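Local coordinates for Pcza361.24 (Amycolatopsis orientalis, PDB 3G2M), which transfers a methyl group from S-adenosyl-L-methionine to nitrogen on glycopeptide antibiotics, probably at the amino end of their peptide core, at residues Ile156-Ile161 with Ser189-Glu194; Ser143-Asp148 with Ala174-His179; Thr31-Val36 with Glu229-Pro234. All blocks are in the same frame, centred on the assembly; numbering follows the deposited sequence.

Contact 1. Residues Ile156-Ile161 with Ser189-Glu194; sequences ISSGSI and SLAMSE
S158 and S189 each use a hydroxyl to take a main-chain N-H of the opposite segment, where strand 151-156 gives way to helix 158-161. The hydroxyl of S158 swings away from its own backbone N (chi1 -176°) and reaches along the neighbouring strand, where OG accepts the N-H of A191 at 2.8 Å. That bond is fairly straight, 161° at the hydrogen, and it brings the same OG within 3.5 Å of A191 CB. S189 answers from the strand: its OG, tucked between its own N and carbonyl carbon (chi1 69°), accepts the N-H of S158 at 2.9 Å. The two CB-OG bonds stand roughly at right angles, and both hydroxyls do their work close to where S158 and L190 come nearest.

Beside this pair, a backbone bond runs from S189 N to I156 O, 3.2 Å long. Elsewhere the contact is greasy: the CG2 branch of I161 meets L190 CD2 at 3.7 Å, the two side chains crossing at a slant, with V257 of helix 254-263 touching both.

S157 stands at the helix N-cap without capping it. Its OG bonds instead to E71, which also takes the hydroxyl of S189, so one carboxylate ties both segments together. S157 binds S-adenosyl-L-methionine in this enzyme, although the cofactor is absent from this chain. The arrangement is that of a class I, Rossmann-like methyltransferase, in which the loop after the fourth strand of the sheet borders the cofactor pocket.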
loop_
_atom_site.group_PDB
_atom_site.type_symbol
_atom_site.label_atom_id
_atom_site.label_comp_id
_atom_site.label_asym_id
_atom_site.label_seq_id
_atom_site.Cartn_x
_atom_site.Cartn_y
_atom_site.Cartn_z
ATOM N N ILE A 156 16.639 3.162 -10.195
ATOM C CA ILE A 156 15.255 3.628 -10.212
ATOM C C ILE A 156 15.041 4.683 -9.124
ATOM O O ILE A 156 15.558 4.560 -8.012
ATOM C CB ILE A 156 14.230 2.447 -10.100
ATOM C CG1 ILE A 156 12.806 2.912 -10.444
ATOM C CG2 ILE A 156 14.281 1.762 -8.722
ATOM C CD1 ILE A 156 11.817 1.770 -10.611
ATOM N N SER A 157 14.286 5.720 -9.466
ATOM C CA SER A 157 14.035 6.824 -8.554
ATOM C C SER A 157 12.783 6.588 -7.716
ATOM O O SER A 157 11.851 5.902 -8.155
ATOM C CB SER A 157 13.919 8.132 -9.341
ATOM O OG SER A 157 13.904 9.253 -8.469
ATOM N N SER A 158 12.764 7.169 -6.513
ATOM C CA SER A 158 11.635 7.033 -5.585
ATOM C C SER A 158 10.263 7.240 -6.223
ATOM O O SER A 158 9.351 6.449 -6.003
ATOM C CB SER A 158 11.785 8.014 -4.418
ATOM O OG SER A 158 10.735 7.808 -3.492
ATOM N N GLY A 159 10.116 8.316 -6.997
ATOM C CA GLY A 159 8.829 8.662 -7.602
ATOM C C GLY A 159 8.263 7.552 -8.471
ATOM O O GLY A 159 7.043 7.311 -8.487
ATOM N N SER A 160 9.156 6.866 -9.172
ATOM C CA SER A 160 8.793 5.822 -10.125
ATOM C C SER A 160 8.364 4.512 -9.471
ATOM O O SER A 160 7.323 3.961 -9.815
ATOM C CB SER A 160 9.984 5.557 -11.042
ATOM O OG SER A 160 10.412 6.769 -11.630
ATOM N N ILE A 161 9.179 3.992 -8.554
ATOM C CA ILE A 161 8.820 2.732 -7.878
ATOM C C ILE A 161 7.522 2.893 -7.073
ATOM O O ILE A 161 6.695 1.991 -7.034
ATOM C CB ILE A 161 9.981 2.149 -7.010
ATOM C CG1 ILE A 161 9.562 0.790 -6.395
ATOM C CG2 ILE A 161 10.432 3.156 -5.947
ATOM C CD1 ILE A 161 10.701 -0.040 -5.797
ATOM N N SER A 189 16.478 4.977 -5.027
ATOM C CA SER A 189 16.196 6.017 -4.047
ATOM C C SER A 189 14.759 5.841 -3.584
ATOM O O SER A 189 13.900 5.423 -4.366
ATOM C CB SER A 189 16.417 7.412 -4.618
ATOM O OG SER A 189 15.456 7.728 -5.607
ATOM N N LEU A 190 14.509 6.133 -2.309
ATOM C CA LEU A 190 13.187 5.965 -1.710
ATOM C C LEU A 190 12.943 7.089 -0.726
ATOM O O LEU A 190 13.715 7.252 0.219
ATOM C CB LEU A 190 13.083 4.624 -0.964
ATOM C CG LEU A 190 13.323 3.329 -1.766
ATOM C CD1 LEU A 190 13.565 2.140 -0.847
ATOM C CD2 LEU A 190 12.179 3.048 -2.716
ATOM N N ALA A 191 11.871 7.845 -0.945
ATOM C CA ALA A 191 11.456 8.892 -0.011
ATOM C C ALA A 191 11.102 8.295 1.354
ATOM O O ALA A 191 10.479 7.230 1.428
ATOM C CB ALA A 191 10.285 9.672 -0.575
HETATM N N MSE A 192 11.503 8.995 2.417
HETATM C CA MSE A 192 11.384 8.516 3.793
HETATM C C MSE A 192 10.611 9.537 4.623
HETATM O O MSE A 192 11.119 10.621 4.918
HETATM C CB MSE A 192 12.776 8.254 4.404
HETATM C CG MSE A 192 12.786 7.766 5.875
HETATM SE SE MSE A 192 14.598 7.511 6.646
HETATM C CE MSE A 192 15.185 9.363 6.619
ATOM N N SER A 193 9.383 9.180 4.992
ATOM C CA SER A 193 8.518 10.046 5.796
ATOM C C SER A 193 9.007 10.120 7.234
ATOM O O SER A 193 9.869 9.338 7.645
ATOM C CB SER A 193 7.090 9.509 5.796
ATOM O OG SER A 193 7.017 8.305 6.538
ATOM N N GLU A 194 8.439 11.046 8.003
ATOM C CA GLU A 194 8.740 11.133 9.430
ATOM C C GLU A 194 8.410 9.819 10.149
ATOM O O GLU A 194 9.213 9.338 10.943
ATOM C CB GLU A 194 8.019 12.316 10.086
ATOM C CG GLU A 194 8.611 12.705 11.437
ATOM C CD GLU A 194 7.847 13.816 12.146
ATOM O OE1 GLU A 194 7.136 14.603 11.475
ATOM O OE2 GLU A 194 7.967 13.902 13.388
#

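Contact 2. Residues Ser143-Asp148 with Ala174-His179; sequences SAFALD and ASVREH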
loop_
_atom_site.group_PDB
_atom_site.type_symbol
_atom_site.label_atom_id
_atom_site.label_comp_id
_atom_site.label_asym_id
_atom_site.label_seq_id
_atom_site.Cartn_x
_atom_site.Cartn_y
_atom_site.Cartn_z
ATOM N N SER A 143 7.728 -2.306 -14.826
ATOM C CA SER A 143 7.186 -3.465 -14.099
ATOM C C SER A 143 7.267 -4.775 -14.902
ATOM O O SER A 143 7.071 -5.865 -14.358
ATOM C CB SER A 143 5.746 -3.202 -13.646
ATOM O OG SER A 143 4.838 -3.260 -14.733
ATOM N N ALA A 144 7.555 -4.665 -16.196
ATOM C CA ALA A 144 7.665 -5.838 -17.064
ATOM C C ALA A 144 8.385 -5.427 -18.338
ATOM O O ALA A 144 7.751 -5.058 -19.322
ATOM C CB ALA A 144 6.287 -6.401 -17.383
ATOM N N PHE A 145 9.709 -5.435 -18.296
ATOM C CA PHE A 145 10.516 -5.082 -19.468
ATOM C C PHE A 145 11.491 -6.201 -19.809
ATOM O O PHE A 145 11.801 -7.053 -18.972
ATOM C CB PHE A 145 11.261 -3.749 -19.257
ATOM C CG PHE A 145 12.242 -3.769 -18.111
ATOM C CD1 PHE A 145 13.593 -4.029 -18.339
ATOM C CD2 PHE A 145 11.820 -3.532 -16.805
ATOM C CE1 PHE A 145 14.499 -4.057 -17.293
ATOM C CE2 PHE A 145 12.725 -3.552 -15.752
ATOM C CZ PHE A 145 14.064 -3.827 -15.993
ATOM N N ALA A 146 11.981 -6.177 -21.046
ATOM C CA ALA A 146 12.894 -7.188 -21.535
ATOM C C ALA A 146 13.721 -6.578 -22.655
ATOM O O ALA A 146 13.176 -6.152 -23.671
ATOM C CB ALA A 146 12.117 -8.394 -22.038
ATOM N N LEU A 147 15.030 -6.527 -22.445
ATOM C CA LEU A 147 15.965 -5.992 -23.426
ATOM C C LEU A 147 16.961 -7.054 -23.834
ATOM O O LEU A 147 17.170 -8.026 -23.108
ATOM C CB LEU A 147 16.723 -4.790 -22.845
ATOM C CG LEU A 147 15.863 -3.669 -22.259
ATOM C CD1 LEU A 147 16.718 -2.631 -21.567
ATOM C CD2 LEU A 147 15.018 -3.045 -23.347
ATOM N N ASP A 148 17.578 -6.851 -24.996
ATOM C CA ASP A 148 18.640 -7.724 -25.483
ATOM C C ASP A 148 19.999 -7.225 -24.965
ATOM O O ASP A 148 20.980 -7.121 -25.710
ATOM C CB ASP A 148 18.605 -7.786 -27.013
ATOM C CG ASP A 148 19.515 -8.863 -27.579
ATOM O OD1 ASP A 148 19.825 -9.842 -26.858
ATOM O OD2 ASP A 148 19.929 -8.720 -28.749
ATOM N N ALA A 174 11.881 -8.849 -10.435
ATOM C CA ALA A 174 12.256 -9.974 -11.306
ATOM C C ALA A 174 12.883 -9.508 -12.617
ATOM O O ALA A 174 13.899 -10.057 -13.047
ATOM C CB ALA A 174 11.049 -10.872 -11.572
ATOM N N SER A 175 12.290 -8.489 -13.236
ATOM C CA SER A 175 12.833 -7.906 -14.464
ATOM C C SER A 175 14.266 -7.412 -14.257
ATOM O O SER A 175 15.156 -7.727 -15.048
ATOM C CB SER A 175 11.941 -6.775 -14.979
ATOM O OG SER A 175 10.668 -7.256 -15.406
ATOM N N VAL A 176 14.488 -6.653 -13.185
ATOM C CA VAL A 176 15.829 -6.154 -12.855
ATOM C C VAL A 176 16.851 -7.295 -12.713
ATOM O O VAL A 176 17.928 -7.228 -13.319
ATOM C CB VAL A 176 15.829 -5.236 -11.605
ATOM C CG1 VAL A 176 17.262 -4.848 -11.219
ATOM C CG2 VAL A 176 15.007 -3.981 -11.865
ATOM N N ARG A 177 16.514 -8.336 -11.940
ATOM C CA ARG A 177 17.370 -9.531 -11.826
ATOM C C ARG A 177 17.829 -10.025 -13.201
ATOM O O ARG A 177 19.020 -10.282 -13.418
ATOM C CB ARG A 177 16.647 -10.673 -11.090
ATOM C CG ARG A 177 17.460 -11.969 -11.023
ATOM C CD ARG A 177 16.622 -13.188 -10.673
ATOM N NE ARG A 177 15.659 -13.517 -11.723
ATOM C CZ ARG A 177 14.349 -13.636 -11.533
ATOM N NH1 ARG A 177 13.825 -13.474 -10.318
ATOM N NH2 ARG A 177 13.559 -13.932 -12.556
ATOM N N GLU A 178 16.885 -10.131 -14.135
ATOM C CA GLU A 178 17.189 -10.671 -15.464
ATOM C C GLU A 178 18.102 -9.768 -16.296
ATOM O O GLU A 178 18.644 -10.210 -17.308
ATOM C CB GLU A 178 15.903 -10.987 -16.233
ATOM C CG GLU A 178 15.062 -12.107 -15.617
ATOM C CD GLU A 178 15.808 -13.426 -15.511
ATOM O OE1 GLU A 178 16.534 -13.793 -16.452
ATOM O OE2 GLU A 178 15.661 -14.099 -14.478
ATOM N N HIS A 179 18.283 -8.521 -15.860
ATOM C CA HIS A 179 19.048 -7.526 -16.627
ATOM C C HIS A 179 20.360 -7.114 -15.973
ATOM O O HIS A 179 21.087 -6.275 -16.505
ATOM C CB HIS A 179 18.186 -6.292 -16.928
ATOM C CG HIS A 179 17.146 -6.532 -17.972
ATOM N ND1 HIS A 179 15.931 -7.114 -17.689
ATOM C CD2 HIS A 179 17.145 -6.286 -19.302
ATOM C CE1 HIS A 179 15.222 -7.210 -18.798
ATOM N NE2 HIS A 179 15.935 -6.710 -19.791
#
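H179 supplies the one hydrogen bond between the segments: its ring nitrogen NE2 accepts the backbone N-H of L147 at 2.8 Å, with the donor lying in the imidazole plane. The other ring nitrogen, ND1, donates to the carbonyl O of S175, 2.8 Å away and nearly straight at 172°. Two bonds in the ring plane therefore fix the rotation of the imidazole.

Aromatic contacts come next. F145 lays CE1 over one face of the H179 ring, 3.4 Å from ND1; with the planes inclined at 37°, the rings meet obliquely. A CH-pi contact forms where S175 CB sits over the F145 ring, 3.8 Å from its centroid; the serine hydroxyl bonds to G171 O, one turn back along the helix.

Van der Waals contacts close the rest. L147 brings CB to 3.7 Å from H179 NE2, its side chain crossing the histidine at about a right angle. The apolar pair is F145 CZ with V176 CG2, 4.2 Å apart, and F145 and V176 both touch L89 of strand 86-89.

With ND1 donating and NE2 accepting, the chemistry points to a neutral, ND1-protonated histidine that joins the loop to the helix.

Contact 3. Residues Thr31-Val36 with Glu229-Pro234; sequences TPHADV and EITIHP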
loop_
_atom_site.group_PDB
_atom_site.type_symbol
_atom_site.label_atom_id
_atom_site.label_comp_id
_atom_site.label_asym_id
_atom_site.label_seq_id
_atom_site.Cartn_x
_atom_site.Cartn_y
_atom_site.Cartn_z
ATOM N N THR A 31 -9.549 17.385 -0.135
ATOM C CA THR A 31 -8.864 17.366 1.165
ATOM C C THR A 31 -9.523 18.284 2.205
ATOM O O THR A 31 -10.084 19.321 1.845
ATOM C CB THR A 31 -7.344 17.701 1.037
ATOM O OG1 THR A 31 -7.162 19.107 0.830
ATOM C CG2 THR A 31 -6.705 16.930 -0.113
ATOM N N PRO A 32 -9.464 17.896 3.499
ATOM C CA PRO A 32 -10.029 18.698 4.583
ATOM C C PRO A 32 -9.647 20.180 4.515
ATOM O O PRO A 32 -10.511 21.040 4.688
ATOM C CB PRO A 32 -9.437 18.047 5.839
ATOM C CG PRO A 32 -9.258 16.628 5.461
ATOM C CD PRO A 32 -8.868 16.644 4.006
ATOM N N HIS A 33 -8.373 20.473 4.258
ATOM C CA HIS A 33 -7.916 21.857 4.160
ATOM C C HIS A 33 -8.445 22.565 2.903
ATOM O O HIS A 33 -8.780 23.751 2.957
ATOM C CB HIS A 33 -6.388 21.955 4.230
ATOM C CG HIS A 33 -5.887 23.360 4.356
ATOM N ND1 HIS A 33 -5.663 24.172 3.263
ATOM C CD2 HIS A 33 -5.590 24.107 5.445
ATOM C CE1 HIS A 33 -5.244 25.356 3.675
ATOM N NE2 HIS A 33 -5.189 25.342 4.996
ATOM N N ALA A 34 -8.514 21.836 1.787
ATOM C CA ALA A 34 -9.073 22.371 0.541
ATOM C C ALA A 34 -10.541 22.764 0.701
ATOM O O ALA A 34 -10.944 23.834 0.251
ATOM C CB ALA A 34 -8.906 21.376 -0.607
ATOM N N ASP A 35 -11.321 21.899 1.350
ATOM C CA ASP A 35 -12.737 22.164 1.620
ATOM C C ASP A 35 -12.951 23.471 2.375
ATOM O O ASP A 35 -13.800 24.281 1.994
ATOM C CB ASP A 35 -13.366 21.012 2.403
ATOM C CG ASP A 35 -13.567 19.773 1.559
ATOM O OD1 ASP A 35 -13.200 19.789 0.361
ATOM O OD2 ASP A 35 -14.095 18.777 2.100
ATOM N N VAL A 36 -12.174 23.666 3.439
ATOM C CA VAL A 36 -12.224 24.890 4.245
ATOM C C VAL A 36 -11.816 26.128 3.429
ATOM O O VAL A 36 -12.460 27.177 3.523
ATOM C CB VAL A 36 -11.373 24.752 5.540
ATOM C CG1 VAL A 36 -11.386 26.037 6.347
ATOM C CG2 VAL A 36 -11.890 23.601 6.397
ATOM N N GLU A 229 -0.400 13.156 0.861
ATOM C CA GLU A 229 -1.447 14.066 0.433
ATOM C C GLU A 229 -0.922 15.491 0.447
ATOM O O GLU A 229 -0.393 15.956 1.460
ATOM C CB GLU A 229 -2.659 13.944 1.357
ATOM C CG GLU A 229 -3.874 14.735 0.896
ATOM C CD GLU A 229 -4.816 15.035 2.040
ATOM O OE1 GLU A 229 -5.768 14.258 2.248
ATOM O OE2 GLU A 229 -4.593 16.037 2.743
ATOM N N ILE A 230 -1.048 16.168 -0.690
ATOM C CA ILE A 230 -0.660 17.574 -0.794
ATOM C C ILE A 230 -1.853 18.455 -1.157
ATOM O O ILE A 230 -2.742 18.039 -1.907
ATOM C CB ILE A 230 0.497 17.800 -1.812
ATOM C CG1 ILE A 230 0.075 17.372 -3.224
ATOM C CG2 ILE A 230 1.757 17.060 -1.345
ATOM C CD1 ILE A 230 0.961 17.890 -4.350
ATOM N N THR A 231 -1.874 19.651 -0.578
ATOM C CA THR A 231 -2.821 20.700 -0.930
ATOM C C THR A 231 -1.997 21.955 -1.185
ATOM O O THR A 231 -1.322 22.452 -0.278
ATOM C CB THR A 231 -3.838 20.979 0.214
ATOM O OG1 THR A 231 -4.550 19.781 0.546
ATOM C CG2 THR A 231 -4.838 22.071 -0.198
ATOM N N ILE A 232 -2.044 22.453 -2.420
ATOM C CA ILE A 232 -1.319 23.668 -2.806
ATOM C C ILE A 232 -2.288 24.767 -3.236
ATOM O O ILE A 232 -3.231 24.521 -3.990
ATOM C CB ILE A 232 -0.302 23.413 -3.955
ATOM C CG1 ILE A 232 0.523 22.151 -3.683
ATOM C CG2 ILE A 232 0.616 24.633 -4.146
ATOM C CD1 ILE A 232 1.310 21.640 -4.883
ATOM N N HIS A 233 -2.041 25.977 -2.748
ATOM C CA HIS A 233 -2.839 27.143 -3.096
ATOM C C HIS A 233 -1.951 28.385 -3.038
ATOM O O HIS A 233 -0.921 28.368 -2.363
ATOM C CB HIS A 233 -4.013 27.287 -2.125
ATOM C CG HIS A 233 -3.596 27.540 -0.711
ATOM N ND1 HIS A 233 -3.353 28.805 -0.224
ATOM C CD2 HIS A 233 -3.370 26.690 0.319
ATOM C CE1 HIS A 233 -3.003 28.725 1.048
ATOM N NE2 HIS A 233 -3.004 27.452 1.400
ATOM N N PRO A 234 -2.335 29.463 -3.753
ATOM C CA PRO A 234 -1.561 30.703 -3.660
ATOM C C PRO A 234 -1.654 31.338 -2.271
ATOM O O PRO A 234 -2.694 31.238 -1.613
ATOM C CB PRO A 234 -2.205 31.607 -4.716
ATOM C CG PRO A 234 -3.563 31.050 -4.931
ATOM C CD PRO A 234 -3.471 29.581 -4.686
#
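T31 and T231 meet through their hydroxyls, the two OG1 atoms 2.7 Å apart in a hydrogen bond that either could donate. This is the tight end. T31 OG1 also accepts the N-H of A34 at 3.2 Å, so the N-cap of helix 32-40 is itself held by the strand. The T31 methyl CG2 presses against the carboxylate carbon CD of E229 at 3.4 Å, the two side chains lying alongside each other in opposite senses. E229 extends toward T31 with CG turned from its backbone N (chi1 -173°), and its OE1 forms salt bridges with R248 and with R220 of the second subunit.

Packing is looser toward the histidines. A34 CB and T231 CG2 are 4.1 Å apart, and H33 ND1 stands equally far from that same methyl. Beyond them H33 CE1 approaches H233 NE2 at 3.8 Å, but the rings, though only 19° from parallel, are well offset, with centroids 5.7 Å apart. H218 of the second subunit meets both rings. P32, more exposed, also packs on that subunit's R220.

Helix segment 32-36 runs at 27° to 229-234, whose sheet continues through antiparallel pairing with the second subunit: a dimer-spanning beta sheet.

Overall arrangement
Contacts 1 and 2 belong to the seven-stranded methyltransferase sheet and its flanking helices, their centres about 20 Å apart. Their segments alternate along the chain, 143-148, 156-161, 174-179, 189-194, with helix 158-161 followed by helix 166-179. Contact 1 lies near the middle of the chain, beside the cofactor site, while contact 2 sits farther out, just after the cofactor-binding residues D141 and M142. Contact 3 joins the N-terminal helix to strand 219-234 of the separate three-stranded sheet, and its segments come before and after both others in sequence. Its centre is about 23 Å from contact 1 and 39 Å from contact 2. The 189-194 end of contact 1 and contact 3 both border the second subunit.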